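Local coordinates for ebony (Drosophila melanogaster, PDB 6DYM), which forms the C-terminal condensation domain of a nonribosomal peptide synthetase and probably joins beta-alanine to amines such as dopamine or histamine, at residues A23-K28 and S122-T127; A29-W34 and R195-A200; L60-Y65 and A76-A81. All blocks are in the same frame, centred on the assembly; numbering follows the deposited sequence.

In the fold
The strand order and the helices packed around the sheet are consistent with a GNAT-like fold for this condensation domain. Contacts 1 and 3 share its mixed sheet: strands 71-80 and 119-127 are neighbours, and the two centres lie about 13 Å apart. Contact 3 pairs the strands of the hairpin 62-66 and 71-80 at the end away from its turn. Contact 1 ties the end of helix 14-25 to strand 119-127, and contact 2, about 16 Å away between centres, ties the loop after that helix to the 195-200 loop. Along the chain contact 3, centred about 26 Å from contact 2, falls between the early and late segments of contacts 1 and 2, whose segments alternate.

Contact 1 of 3, residues A23-K28 and S122-T127; sequences ASFYNK and SFMMGT
The ring of Phe-25 meets strand 119-127 edge-on, at the very end of helix 14-25. From CB the side chain leaves with CG anti to the carbonyl carbon (chi1 -65°), a course that carries the far end of the ring closer to the strand than its base. CE1 then comes 3.7 Å from the backbone O of Met-125, and CZ, the tip, lies 4.0 Å from that same O. On the other side of the tip, CE2 touches Met-124 SD at 3.6 Å and Met-124 CG at 4.1 Å. Both the sulfur and the carbonyl oxygen sit near the ring plane, where the slightly positive C-H edge suits electron-rich atoms; the sulfur lies 4.9 Å from the centroid of the Phe-25 ring, a Met-aromatic contact of the edge type.

Beside the ring, Ser-24 faces Gly-126, and its OG rests 3.9 Å from Gly-126 CA. A small serine opposite a glycine suits this close approach, since a CB on Gly-126 would crowd that of Ser-24. Met-125 points the other way, onto Met-143 and Val-147 of helix 133-153, so the strand is packed on both faces. Phe-123 and Met-124 both pair with Leu-77 in a classic beta bulge, consistent with the bulged central strand of the GNAT fold.

Contact 2 of 3, residues A29-W34 and R195-A200; sequences ADLEQW and RPFGDA
Trp-34, its CG turned anti to the carbonyl carbon (chi1 -53°), lays one face of its indole on the 195-200 loop, and the methyl of Ala-200 settles over the five-membered ring, CB 3.6 Å from its centroid. Further along the same face, the backbone of Asp-199 covers the six-membered ring, its O 3.6 Å from Trp-34 CZ3. Gln-33 CG lies against the opposite face, so the flat indole is a slab between two surfaces.

The loop owes its shape to two overlapping type I turns, Arg-195 to Gly-198 and Phe-197 to Ala-200; Gly-198 fits the bend because a CB there would run into Arg-195 O. In GNAT-like enzymes the loops following the first helix and preceding the last strand commonly border the acceptor-substrate site, and these two probably correspond.

A second bump is Leu-31 CD2, 4.0 Å from the centroid of the Phe-197 ring, almost exactly on its normal. Pro-196 CG backs the other face, while Trp-34 CB fills in at the edge, 4.2 Å from Phe-197 CD1. Replacing Trp-34 with an alanine would probably leave the Ala-200 methyl without its aromatic platform and Gln-204 OE1 without the indole N-H that it accepts.

Contact 3 of 3, residues L60-Y65 and A76-A81; sequences LSFVVY and ALNFDA
Asn-78 gives two nearly straight bonds to the residues just before strand 62-66: its backbone N to Ser-61 OG (2.9 Å, 171°) and its ND2 to Leu-60 O (2.9 Å, 173°). The Leu-60 acceptor lies in the plane of the Asn-78 amide, although the donor is tilted from the carbonyl plane of Leu-60; the bond fixes which way the amide is turned. A water bonds to Ser-61 OG at 2.7 Å, accepts from Leu-60 N and donates to Asn-78 O. Small polar serine and asparagine thus stand in for strand-to-strand pairing just before strand 62-66 begins.

Regular pairing follows at Phe-62 and Ala-76, an antiparallel hydrogen-bonded pair: Phe-62 N gives to Ala-76 O at 3.1 Å, and Ala-76 N returns a bond to Phe-62 O at 3.0 Å. Phe-62 O also receives Thr-75 OG1.

Packing spreads from this pair. With chi1 at 59°, CG of Phe-62 sits between the backbone N and the carbonyl carbon, and the ring lies over its cross-strand partner: Ala-76 CB is 3.8 Å from the centroid of the Phe-62 ring, a CH-pi contact in which the small methyl lets the ring come close. The ring also touches Glu-146 and Val-147 of helix 133-153. Leu-60 extends CD1 along the neighbouring strand to within 3.5 Å of Asp-80 N, and Leu-77 CD2 meets Ser-61 CB at 4.0 Å. The contact is the buried, open end of the antiparallel hairpin of strands 62-66 and 71-80, in a mixed sheet consistent with a GNAT-like fold.

Contact 1 of 3, residues A23-K28 and S122-T127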
ATOM      1  N   ALA A  23       5.424 -11.259   4.487  1.00 44.77           N
ATOM      2  CA  ALA A  23       4.883 -12.381   3.726  1.00 43.59           C
ATOM      3  C   ALA A  23       4.142 -11.902   2.484  1.00 49.61           C
ATOM      4  O   ALA A  23       4.253 -12.513   1.414  1.00 53.84           O
ATOM      5  CB  ALA A  23       3.958 -13.216   4.610  1.00 44.16           C
ATOM      6  N   SER A  24       3.389 -10.806   2.602  1.00 43.51           N
ATOM      7  CA  SER A  24       2.561 -10.356   1.490  1.00 50.87           C
ATOM      8  C   SER A  24       3.392  -9.756   0.364  1.00 49.89           C
ATOM      9  O   SER A  24       2.991  -9.831  -0.804  1.00 48.42           O
ATOM     10  CB  SER A  24       1.522  -9.347   1.983  1.00 44.40           C
ATOM     11  OG  SER A  24       1.083  -8.503   0.934  1.00 57.29           O
ATOM     12  N   PHE A  25       4.544  -9.161   0.677  1.00 46.93           N
ATOM     13  CA  PHE A  25       5.345  -8.490  -0.340  1.00 53.81           C
ATOM     14  C   PHE A  25       6.524  -9.330  -0.818  1.00 54.08           C
ATOM     15  O   PHE A  25       6.683  -9.525  -2.026  1.00 49.25           O
ATOM     16  CB  PHE A  25       5.856  -7.132   0.169  1.00 50.08           C
ATOM     17  CG  PHE A  25       4.767  -6.127   0.448  1.00 55.23           C
ATOM     18  CD1 PHE A  25       3.450  -6.374   0.085  1.00 60.77           C
ATOM     19  CD2 PHE A  25       5.067  -4.923   1.066  1.00 60.15           C
ATOM     20  CE1 PHE A  25       2.450  -5.447   0.348  1.00 54.99           C
ATOM     21  CE2 PHE A  25       4.071  -3.989   1.329  1.00 63.01           C
ATOM     22  CZ  PHE A  25       2.762  -4.254   0.969  1.00 53.92           C
ATOM     23  N   TYR A  26       7.343  -9.835   0.107  1.00 54.61           N
ATOM     24  CA  TYR A  26       8.612 -10.463  -0.254  1.00 57.97           C
ATOM     25  C   TYR A  26       8.404 -11.577  -1.271  1.00 58.94           C
ATOM     26  O   TYR A  26       7.618 -12.501  -1.037  1.00 53.80           O
ATOM     27  CB  TYR A  26       9.304 -11.013   0.991  1.00 57.18           C
ATOM     28  CG  TYR A  26      10.535 -11.827   0.674  1.00 59.83           C
ATOM     29  CD1 TYR A  26      11.737 -11.205   0.364  1.00 58.06           C
ATOM     30  CD2 TYR A  26      10.494 -13.216   0.677  1.00 58.43           C
ATOM     31  CE1 TYR A  26      12.868 -11.944   0.070  1.00 59.42           C
ATOM     32  CE2 TYR A  26      11.617 -13.963   0.382  1.00 58.55           C
ATOM     33  CZ  TYR A  26      12.801 -13.323   0.081  1.00 62.26           C
ATOM     34  OH  TYR A  26      13.921 -14.068  -0.212  1.00 70.03           O
ATOM     35  N   ASN A  27       9.117 -11.473  -2.400  1.00 60.57           N
ATOM     36  CA  ASN A  27       8.999 -12.356  -3.559  1.00 61.87           C
ATOM     37  C   ASN A  27       7.680 -12.135  -4.296  1.00 60.77           C
ATOM     38  O   ASN A  27       7.639 -12.192  -5.528  1.00 71.27           O
ATOM     39  CB  ASN A  27       9.136 -13.826  -3.152  1.00 59.30           C
ATOM     40  CG  ASN A  27      10.578 -14.288  -3.099  1.00 62.26           C
ATOM     41  OD1 ASN A  27      11.478 -13.639  -3.637  1.00 59.77           O
ATOM     42  ND2 ASN A  27      10.807 -15.415  -2.440  1.00 68.38           N
ATOM     43  N   LYS A  28       6.598 -11.869  -3.557  1.00 56.87           N
ATOM     44  CA  LYS A  28       5.276 -11.727  -4.161  1.00 58.35           C
ATOM     45  C   LYS A  28       5.125 -10.436  -4.960  1.00 54.08           C
ATOM     46  O   LYS A  28       4.387 -10.427  -5.952  1.00 58.86           O
ATOM     47  CB  LYS A  28       4.180 -11.764  -3.088  1.00 49.97           C
ATOM     48  CG  LYS A  28       4.284 -12.862  -2.004  1.00 57.23           C
ATOM     49  CD  LYS A  28       4.897 -14.178  -2.476  1.00 57.12           C
ATOM     50  CE  LYS A  28       5.466 -14.969  -1.291  1.00 66.33           C
ATOM     51  NZ  LYS A  28       6.117 -14.071  -0.287  1.00 61.97           N
ATOM     52  N   SER A 122      -3.340   5.495   0.933  1.00 22.87           N
ATOM     53  CA  SER A 122      -3.318   4.065   1.236  1.00 25.67           C
ATOM     54  C   SER A 122      -1.999   3.523   0.710  1.00 29.63           C
ATOM     55  O   SER A 122      -1.848   3.286  -0.490  1.00 34.81           O
ATOM     56  CB  SER A 122      -4.506   3.352   0.602  1.00 29.60           C
ATOM     57  OG  SER A 122      -4.458   1.959   0.873  1.00 37.78           O
ATOM     58  N   PHE A 123      -1.021   3.346   1.593  1.00 29.96           N
ATOM     59  CA  PHE A 123       0.314   3.055   1.099  1.00 41.33           C
ATOM     60  C   PHE A 123       0.732   1.601   1.271  1.00 37.20           C
ATOM     61  O   PHE A 123       1.581   1.137   0.506  1.00 31.31           O
ATOM     62  CB  PHE A 123       1.337   4.014   1.732  1.00 42.74           C
ATOM     63  CG  PHE A 123       1.836   3.605   3.086  1.00 36.12           C
ATOM     64  CD1 PHE A 123       3.027   2.909   3.219  1.00 39.06           C
ATOM     65  CD2 PHE A 123       1.156   3.976   4.228  1.00 37.92           C
ATOM     66  CE1 PHE A 123       3.507   2.545   4.463  1.00 38.21           C
ATOM     67  CE2 PHE A 123       1.634   3.620   5.481  1.00 41.98           C
ATOM     68  CZ  PHE A 123       2.810   2.900   5.596  1.00 38.56           C
ATOM     69  N   MET A 124       0.140   0.860   2.208  1.00 31.34           N
ATOM     70  CA  MET A 124       0.345  -0.582   2.279  1.00 31.94           C
ATOM     71  C   MET A 124      -0.952  -1.272   2.672  1.00 32.21           C
ATOM     72  O   MET A 124      -1.701  -0.780   3.523  1.00 32.56           O
ATOM     73  CB  MET A 124       1.453  -0.973   3.273  1.00 34.15           C
ATOM     74  CG  MET A 124       2.837  -0.465   2.903  1.00 49.92           C
ATOM     75  SD  MET A 124       4.192  -1.322   3.731  1.00 61.70           S
ATOM     76  CE  MET A 124       5.599  -0.387   3.135  1.00 46.99           C
ATOM     77  N   MET A 125      -1.211  -2.407   2.029  1.00 30.80           N
ATOM     78  CA  MET A 125      -2.307  -3.302   2.376  1.00 28.74           C
ATOM     79  C   MET A 125      -1.786  -4.724   2.252  1.00 40.12           C
ATOM     80  O   MET A 125      -1.119  -5.051   1.266  1.00 43.26           O
ATOM     81  CB  MET A 125      -3.515  -3.092   1.456  1.00 36.66           C
ATOM     82  CG  MET A 125      -4.862  -3.255   2.131  1.00 41.77           C
ATOM     83  SD  MET A 125      -6.247  -2.806   1.057  1.00 46.46           S
ATOM     84  CE  MET A 125      -6.795  -1.261   1.778  1.00 32.03           C
ATOM     85  N   GLY A 126      -2.068  -5.557   3.241  1.00 26.96           N
ATOM     86  CA  GLY A 126      -1.588  -6.929   3.223  1.00 25.94           C
ATOM     87  C   GLY A 126      -2.529  -7.845   3.970  1.00 29.74           C
ATOM     88  O   GLY A 126      -3.279  -7.412   4.850  1.00 25.39           O
ATOM     89  N   THR A 127      -2.493  -9.126   3.606  1.00 26.03           N
ATOM     90  CA  THR A 127      -3.271 -10.164   4.267  1.00 31.25           C
ATOM     91  C   THR A 127      -2.346 -11.305   4.659  1.00 24.98           C
ATOM     92  O   THR A 127      -1.309 -11.521   4.027  1.00 26.34           O
ATOM     93  CB  THR A 127      -4.375 -10.715   3.367  1.00 27.98           C
ATOM     94  OG1 THR A 127      -3.781 -11.224   2.168  1.00 30.36           O
ATOM     95  CG2 THR A 127      -5.391  -9.641   3.021  1.00 27.20           C
TER

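Contact 2 of 3, residues A29-W34 and R195-A200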
ATOM      1  N   ALA A  29       5.826  -9.370  -4.582  1.00 45.30           N
ATOM      2  CA  ALA A  29       5.530  -8.050  -5.126  1.00 48.98           C
ATOM      3  C   ALA A  29       5.895  -7.947  -6.606  1.00 41.41           C
ATOM      4  O   ALA A  29       6.942  -8.428  -7.050  1.00 31.52           O
ATOM      5  CB  ALA A  29       6.258  -6.978  -4.323  1.00 51.94           C
ATOM      6  N   ASP A  30       5.020  -7.290  -7.371  1.00 35.43           N
ATOM      7  CA  ASP A  30       5.151  -7.284  -8.822  1.00 37.62           C
ATOM      8  C   ASP A  30       6.320  -6.432  -9.303  1.00 28.24           C
ATOM      9  O   ASP A  30       6.851  -6.694 -10.385  1.00 31.59           O
ATOM     10  CB  ASP A  30       3.840  -6.811  -9.449  1.00 39.56           C
ATOM     11  CG  ASP A  30       2.661  -7.703  -9.073  1.00 49.77           C
ATOM     12  OD1 ASP A  30       2.234  -7.670  -7.897  1.00 40.84           O
ATOM     13  OD2 ASP A  30       2.167  -8.441  -9.954  1.00 43.46           O
ATOM     14  N   LEU A  31       6.746  -5.438  -8.526  1.00 31.71           N
ATOM     15  CA  LEU A  31       7.876  -4.607  -8.926  1.00 33.95           C
ATOM     16  C   LEU A  31       9.206  -5.165  -8.436  1.00 35.92           C
ATOM     17  O   LEU A  31      10.178  -5.204  -9.198  1.00 37.12           O
ATOM     18  CB  LEU A  31       7.692  -3.185  -8.398  1.00 23.96           C
ATOM     19  CG  LEU A  31       6.572  -2.380  -9.051  1.00 32.95           C
ATOM     20  CD1 LEU A  31       6.458  -1.027  -8.371  1.00 23.01           C
ATOM     21  CD2 LEU A  31       6.820  -2.223 -10.551  1.00 27.24           C
ATOM     22  N   GLU A  32       9.264  -5.608  -7.177  1.00 35.08           N
ATOM     23  CA  GLU A  32      10.513  -6.096  -6.603  1.00 35.49           C
ATOM     24  C   GLU A  32      11.004  -7.383  -7.252  1.00 38.82           C
ATOM     25  O   GLU A  32      12.198  -7.683  -7.157  1.00 34.63           O
ATOM     26  CB  GLU A  32      10.352  -6.318  -5.099  1.00 41.55           C
ATOM     27  CG  GLU A  32      10.141  -5.046  -4.313  1.00 40.75           C
ATOM     28  CD  GLU A  32       8.675  -4.728  -4.093  1.00 48.07           C
ATOM     29  OE1 GLU A  32       7.947  -4.524  -5.090  1.00 50.34           O
ATOM     30  OE2 GLU A  32       8.249  -4.681  -2.920  1.00 56.03           O
ATOM     31  N   GLN A  33      10.120  -8.152  -7.899  1.00 31.97           N
ATOM     32  CA  GLN A  33      10.565  -9.377  -8.556  1.00 33.56           C
ATOM     33  C   GLN A  33      11.562  -9.081  -9.666  1.00 36.92           C
ATOM     34  O   GLN A  33      12.377  -9.943 -10.015  1.00 33.85           O
ATOM     35  CB  GLN A  33       9.369 -10.147  -9.115  1.00 28.29           C
ATOM     36  CG  GLN A  33       8.691  -9.456 -10.283  1.00 32.53           C
ATOM     37  CD  GLN A  33       7.511 -10.238 -10.832  1.00 34.84           C
ATOM     38  OE1 GLN A  33       7.577 -11.455 -10.999  1.00 38.02           O
ATOM     39  NE2 GLN A  33       6.418  -9.537 -11.101  1.00 31.41           N
ATOM     40  N   TRP A  34      11.517  -7.877 -10.231  1.00 36.62           N
ATOM     41  CA  TRP A  34      12.427  -7.502 -11.300  1.00 34.69           C
ATOM     42  C   TRP A  34      13.726  -6.901 -10.785  1.00 36.99           C
ATOM     43  O   TRP A  34      14.658  -6.710 -11.574  1.00 33.93           O
ATOM     44  CB  TRP A  34      11.728  -6.529 -12.257  1.00 34.81           C
ATOM     45  CG  TRP A  34      10.415  -7.067 -12.748  1.00 33.00           C
ATOM     46  CD1 TRP A  34       9.172  -6.584 -12.462  1.00 32.52           C
ATOM     47  CD2 TRP A  34      10.220  -8.208 -13.591  1.00 34.68           C
ATOM     48  NE1 TRP A  34       8.212  -7.352 -13.083  1.00 31.42           N
ATOM     49  CE2 TRP A  34       8.830  -8.356 -13.781  1.00 37.97           C
ATOM     50  CE3 TRP A  34      11.086  -9.120 -14.205  1.00 35.50           C
ATOM     51  CZ2 TRP A  34       8.287  -9.378 -14.560  1.00 41.05           C
ATOM     52  CZ3 TRP A  34      10.545 -10.133 -14.978  1.00 40.42           C
ATOM     53  CH2 TRP A  34       9.157 -10.252 -15.150  1.00 36.97           C
ATOM     54  N   ARG A 195      16.590   0.628 -17.028  1.00 28.85           N
ATOM     55  CA  ARG A 195      15.185   0.405 -16.726  1.00 34.65           C
ATOM     56  C   ARG A 195      15.074  -0.742 -15.732  1.00 34.54           C
ATOM     57  O   ARG A 195      15.121  -1.914 -16.136  1.00 33.65           O
ATOM     58  CB  ARG A 195      14.385   0.114 -17.999  1.00 31.18           C
ATOM     59  CG  ARG A 195      14.596   1.180 -19.071  1.00 34.12           C
ATOM     60  CD  ARG A 195      13.849   0.888 -20.372  1.00 42.09           C
ATOM     61  NE  ARG A 195      14.430  -0.227 -21.112  1.00 43.88           N
ATOM     62  CZ  ARG A 195      13.754  -1.306 -21.497  1.00 56.97           C
ATOM     63  NH1 ARG A 195      12.458  -1.418 -21.224  1.00 46.88           N
ATOM     64  NH2 ARG A 195      14.371  -2.276 -22.164  1.00 51.99           N
ATOM     65  N   PRO A 196      14.943  -0.464 -14.433  1.00 29.05           N
ATOM     66  CA  PRO A 196      15.015  -1.545 -13.432  1.00 30.11           C
ATOM     67  C   PRO A 196      13.921  -2.589 -13.569  1.00 31.20           C
ATOM     68  O   PRO A 196      14.139  -3.746 -13.185  1.00 30.10           O
ATOM     69  CB  PRO A 196      14.915  -0.794 -12.094  1.00 29.77           C
ATOM     70  CG  PRO A 196      14.312   0.538 -12.432  1.00 32.48           C
ATOM     71  CD  PRO A 196      14.782   0.864 -13.820  1.00 31.68           C
ATOM     72  N   PHE A 197      12.749  -2.224 -14.095  1.00 26.36           N
ATOM     73  CA  PHE A 197      11.691  -3.182 -14.397  1.00 30.07           C
ATOM     74  C   PHE A 197      11.610  -3.489 -15.890  1.00 35.32           C
ATOM     75  O   PHE A 197      10.552  -3.894 -16.382  1.00 28.74           O
ATOM     76  CB  PHE A 197      10.342  -2.677 -13.881  1.00 25.55           C
ATOM     77  CG  PHE A 197      10.435  -1.870 -12.612  1.00 24.98           C
ATOM     78  CD1 PHE A 197      10.845  -2.462 -11.425  1.00 29.74           C
ATOM     79  CD2 PHE A 197      10.114  -0.519 -12.605  1.00 27.17           C
ATOM     80  CE1 PHE A 197      10.940  -1.724 -10.252  1.00 25.99           C
ATOM     81  CE2 PHE A 197      10.208   0.230 -11.431  1.00 28.68           C
ATOM     82  CZ  PHE A 197      10.625  -0.375 -10.256  1.00 26.50           C
ATOM     83  N   GLY A 198      12.722  -3.318 -16.618  1.00 31.35           N
ATOM     84  CA  GLY A 198      12.686  -3.432 -18.069  1.00 28.24           C
ATOM     85  C   GLY A 198      12.340  -4.818 -18.575  1.00 31.96           C
ATOM     86  O   GLY A 198      11.792  -4.964 -19.671  1.00 37.36           O
ATOM     87  N   ASP A 199      12.645  -5.855 -17.792  1.00 29.27           N
ATOM     88  CA  ASP A 199      12.311  -7.222 -18.180  1.00 32.44           C
ATOM     89  C   ASP A 199      10.845  -7.576 -17.946  1.00 38.65           C
ATOM     90  O   ASP A 199      10.426  -8.678 -18.320  1.00 39.26           O
ATOM     91  CB  ASP A 199      13.197  -8.217 -17.422  1.00 38.86           C
ATOM     92  CG  ASP A 199      14.648  -8.178 -17.879  1.00 49.75           C
ATOM     93  OD1 ASP A 199      14.897  -7.921 -19.078  1.00 45.25           O
ATOM     94  OD2 ASP A 199      15.541  -8.407 -17.037  1.00 50.28           O
ATOM     95  N   ALA A 200      10.059  -6.688 -17.338  1.00 31.22           N
ATOM     96  CA  ALA A 200       8.654  -6.983 -17.105  1.00 29.05           C
ATOM     97  C   ALA A 200       7.883  -6.965 -18.426  1.00 32.26           C
ATOM     98  O   ALA A 200       8.254  -6.250 -19.360  1.00 30.32           O
ATOM     99  CB  ALA A 200       8.053  -5.973 -16.130  1.00 27.77           C
TER

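Contact 3 of 3, residues L60-Y65 and A76-A81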
ATOM      1  N   LEU A  60      -4.389   6.526  11.585  1.00 24.31           N
ATOM      2  CA  LEU A  60      -5.087   6.358  10.317  1.00 26.80           C
ATOM      3  C   LEU A  60      -5.037   4.927   9.803  1.00 28.84           C
ATOM      4  O   LEU A  60      -5.684   4.624   8.791  1.00 25.87           O
ATOM      5  CB  LEU A  60      -4.508   7.299   9.252  1.00 24.67           C
ATOM      6  CG  LEU A  60      -4.548   8.800   9.547  1.00 29.86           C
ATOM      7  CD1 LEU A  60      -3.770   9.563   8.485  1.00 22.58           C
ATOM      8  CD2 LEU A  60      -5.983   9.302   9.627  1.00 28.67           C
ATOM      9  N   SER A  61      -4.299   4.043  10.468  1.00 21.85           N
ATOM     10  CA  SER A  61      -4.117   2.668  10.038  1.00 22.73           C
ATOM     11  C   SER A  61      -4.881   1.732  10.964  1.00 27.70           C
ATOM     12  O   SER A  61      -5.301   2.116  12.059  1.00 22.76           O
ATOM     13  CB  SER A  61      -2.631   2.304  10.012  1.00 25.11           C
ATOM     14  OG  SER A  61      -1.886   3.282   9.303  1.00 24.00           O
ATOM     15  N   PHE A  62      -5.065   0.492  10.513  1.00 22.97           N
ATOM     16  CA  PHE A  62      -5.813  -0.475  11.305  1.00 24.32           C
ATOM     17  C   PHE A  62      -5.374  -1.888  10.952  1.00 26.67           C
ATOM     18  O   PHE A  62      -4.710  -2.122   9.939  1.00 21.65           O
ATOM     19  CB  PHE A  62      -7.333  -0.314  11.117  1.00 22.21           C
ATOM     20  CG  PHE A  62      -7.812  -0.481   9.691  1.00 23.38           C
ATOM     21  CD1 PHE A  62      -8.071  -1.742   9.170  1.00 23.96           C
ATOM     22  CD2 PHE A  62      -8.042   0.626   8.889  1.00 23.32           C
ATOM     23  CE1 PHE A  62      -8.521  -1.895   7.872  1.00 20.35           C
ATOM     24  CE2 PHE A  62      -8.496   0.482   7.592  1.00 26.10           C
ATOM     25  CZ  PHE A  62      -8.739  -0.784   7.082  1.00 26.61           C
ATOM     26  N   VAL A  63      -5.741  -2.825  11.822  1.00 24.34           N
ATOM     27  CA  VAL A  63      -5.589  -4.249  11.569  1.00 24.33           C
ATOM     28  C   VAL A  63      -6.981  -4.867  11.480  1.00 27.72           C
ATOM     29  O   VAL A  63      -7.968  -4.322  11.983  1.00 23.13           O
ATOM     30  CB  VAL A  63      -4.745  -4.953  12.656  1.00 27.24           C
ATOM     31  CG1 VAL A  63      -3.297  -4.500  12.595  1.00 23.99           C
ATOM     32  CG2 VAL A  63      -5.327  -4.682  14.042  1.00 20.33           C
ATOM     33  N   VAL A  64      -7.059  -6.023  10.829  1.00 22.90           N
ATOM     34  CA  VAL A  64      -8.313  -6.754  10.693  1.00 22.03           C
ATOM     35  C   VAL A  64      -8.189  -8.049  11.479  1.00 24.37           C
ATOM     36  O   VAL A  64      -7.281  -8.852  11.230  1.00 25.51           O
ATOM     37  CB  VAL A  64      -8.660  -7.036   9.224  1.00 28.06           C
ATOM     38  CG1 VAL A  64      -9.920  -7.895   9.137  1.00 26.11           C
ATOM     39  CG2 VAL A  64      -8.854  -5.734   8.477  1.00 26.48           C
ATOM     40  N   TYR A  65      -9.106  -8.252  12.420  1.00 27.42           N
ATOM     41  CA  TYR A  65      -9.173  -9.468  13.213  1.00 33.11           C
ATOM     42  C   TYR A  65     -10.180 -10.435  12.603  1.00 29.81           C
ATOM     43  O   TYR A  65     -11.258 -10.026  12.162  1.00 27.34           O
ATOM     44  CB  TYR A  65      -9.577  -9.151  14.658  1.00 31.02           C
ATOM     45  CG  TYR A  65      -8.434  -8.690  15.545  1.00 36.74           C
ATOM     46  CD1 TYR A  65      -7.659  -9.606  16.250  1.00 35.76           C
ATOM     47  CD2 TYR A  65      -8.140  -7.338  15.686  1.00 29.72           C
ATOM     48  CE1 TYR A  65      -6.617  -9.189  17.062  1.00 34.50           C
ATOM     49  CE2 TYR A  65      -7.099  -6.911  16.496  1.00 28.47           C
ATOM     50  CZ  TYR A  65      -6.341  -7.840  17.182  1.00 36.26           C
ATOM     51  OH  TYR A  65      -5.306  -7.424  17.989  1.00 33.81           O
ATOM     52  N   ALA A  76      -4.109  -2.485   6.992  1.00 22.02           N
ATOM     53  CA  ALA A  76      -4.132  -1.358   6.065  1.00 26.13           C
ATOM     54  C   ALA A  76      -3.372  -0.208   6.711  1.00 26.92           C
ATOM     55  O   ALA A  76      -3.807   0.325   7.738  1.00 25.84           O
ATOM     56  CB  ALA A  76      -5.564  -0.946   5.728  1.00 19.24           C
ATOM     57  N   LEU A  77      -2.242   0.166   6.119  1.00 22.15           N
ATOM     58  CA  LEU A  77      -1.392   1.235   6.635  1.00 24.51           C
ATOM     59  C   LEU A  77      -1.606   2.486   5.791  1.00 27.13           C
ATOM     60  O   LEU A  77      -1.446   2.447   4.567  1.00 24.62           O
ATOM     61  CB  LEU A  77       0.077   0.810   6.618  1.00 22.38           C
ATOM     62  CG  LEU A  77       0.360  -0.565   7.230  1.00 29.92           C
ATOM     63  CD1 LEU A  77       1.855  -0.830   7.300  1.00 29.19           C
ATOM     64  CD2 LEU A  77      -0.274  -0.675   8.613  1.00 22.12           C
ATOM     65  N   ASN A  78      -1.975   3.587   6.444  1.00 21.68           N
ATOM     66  CA  ASN A  78      -2.346   4.818   5.768  1.00 18.87           C
ATOM     67  C   ASN A  78      -1.637   6.000   6.403  1.00 24.21           C
ATOM     68  O   ASN A  78      -1.368   6.010   7.608  1.00 21.82           O
ATOM     69  CB  ASN A  78      -3.852   5.051   5.826  1.00 21.74           C
ATOM     70  CG  ASN A  78      -4.630   3.863   5.340  1.00 25.24           C
ATOM     71  OD1 ASN A  78      -4.437   3.417   4.214  1.00 27.08           O
ATOM     72  ND2 ASN A  78      -5.505   3.325   6.188  1.00 23.01           N
ATOM     73  N   PHE A  79      -1.361   7.004   5.572  1.00 24.94           N
ATOM     74  CA  PHE A  79      -0.835   8.291   6.001  1.00 26.19           C
ATOM     75  C   PHE A  79      -1.587   9.400   5.281  1.00 23.64           C
ATOM     76  O   PHE A  79      -2.147   9.201   4.200  1.00 24.07           O
ATOM     77  CB  PHE A  79       0.656   8.449   5.684  1.00 22.71           C
ATOM     78  CG  PHE A  79       1.575   7.832   6.692  1.00 29.29           C
ATOM     79  CD1 PHE A  79       1.600   8.288   7.998  1.00 29.19           C
ATOM     80  CD2 PHE A  79       2.448   6.825   6.319  1.00 27.17           C
ATOM     81  CE1 PHE A  79       2.459   7.733   8.917  1.00 29.99           C
ATOM     82  CE2 PHE A  79       3.311   6.264   7.235  1.00 28.78           C
ATOM     83  CZ  PHE A  79       3.318   6.721   8.533  1.00 31.35           C
ATOM     84  N   ASP A  80      -1.598  10.573   5.897  1.00 24.18           N
ATOM     85  CA  ASP A  80      -1.871  11.793   5.155  1.00 24.61           C
ATOM     86  C   ASP A  80      -0.785  11.962   4.100  1.00 23.05           C
ATOM     87  O   ASP A  80       0.401  12.042   4.433  1.00 22.82           O
ATOM     88  CB  ASP A  80      -1.902  12.985   6.112  1.00 27.37           C
ATOM     89  CG  ASP A  80      -2.313  14.289   5.433  1.00 28.75           C
ATOM     90  OD1 ASP A  80      -2.096  14.450   4.214  1.00 25.82           O
ATOM     91  OD2 ASP A  80      -2.854  15.167   6.133  1.00 25.68           O
ATOM     92  N   ALA A  81      -1.187  11.994   2.827  1.00 22.19           N
ATOM     93  CA  ALA A  81      -0.205  12.054   1.748  1.00 27.99           C
ATOM     94  C   ALA A  81       0.724  13.256   1.886  1.00 27.51           C
ATOM     95  O   ALA A  81       1.869  13.208   1.426  1.00 27.75           O
ATOM     96  CB  ALA A  81      -0.912  12.088   0.395  1.00 23.39           C
TER
HETATM   97  O   HOH W   1      -1.459   5.669  10.501  1.00 23.46           O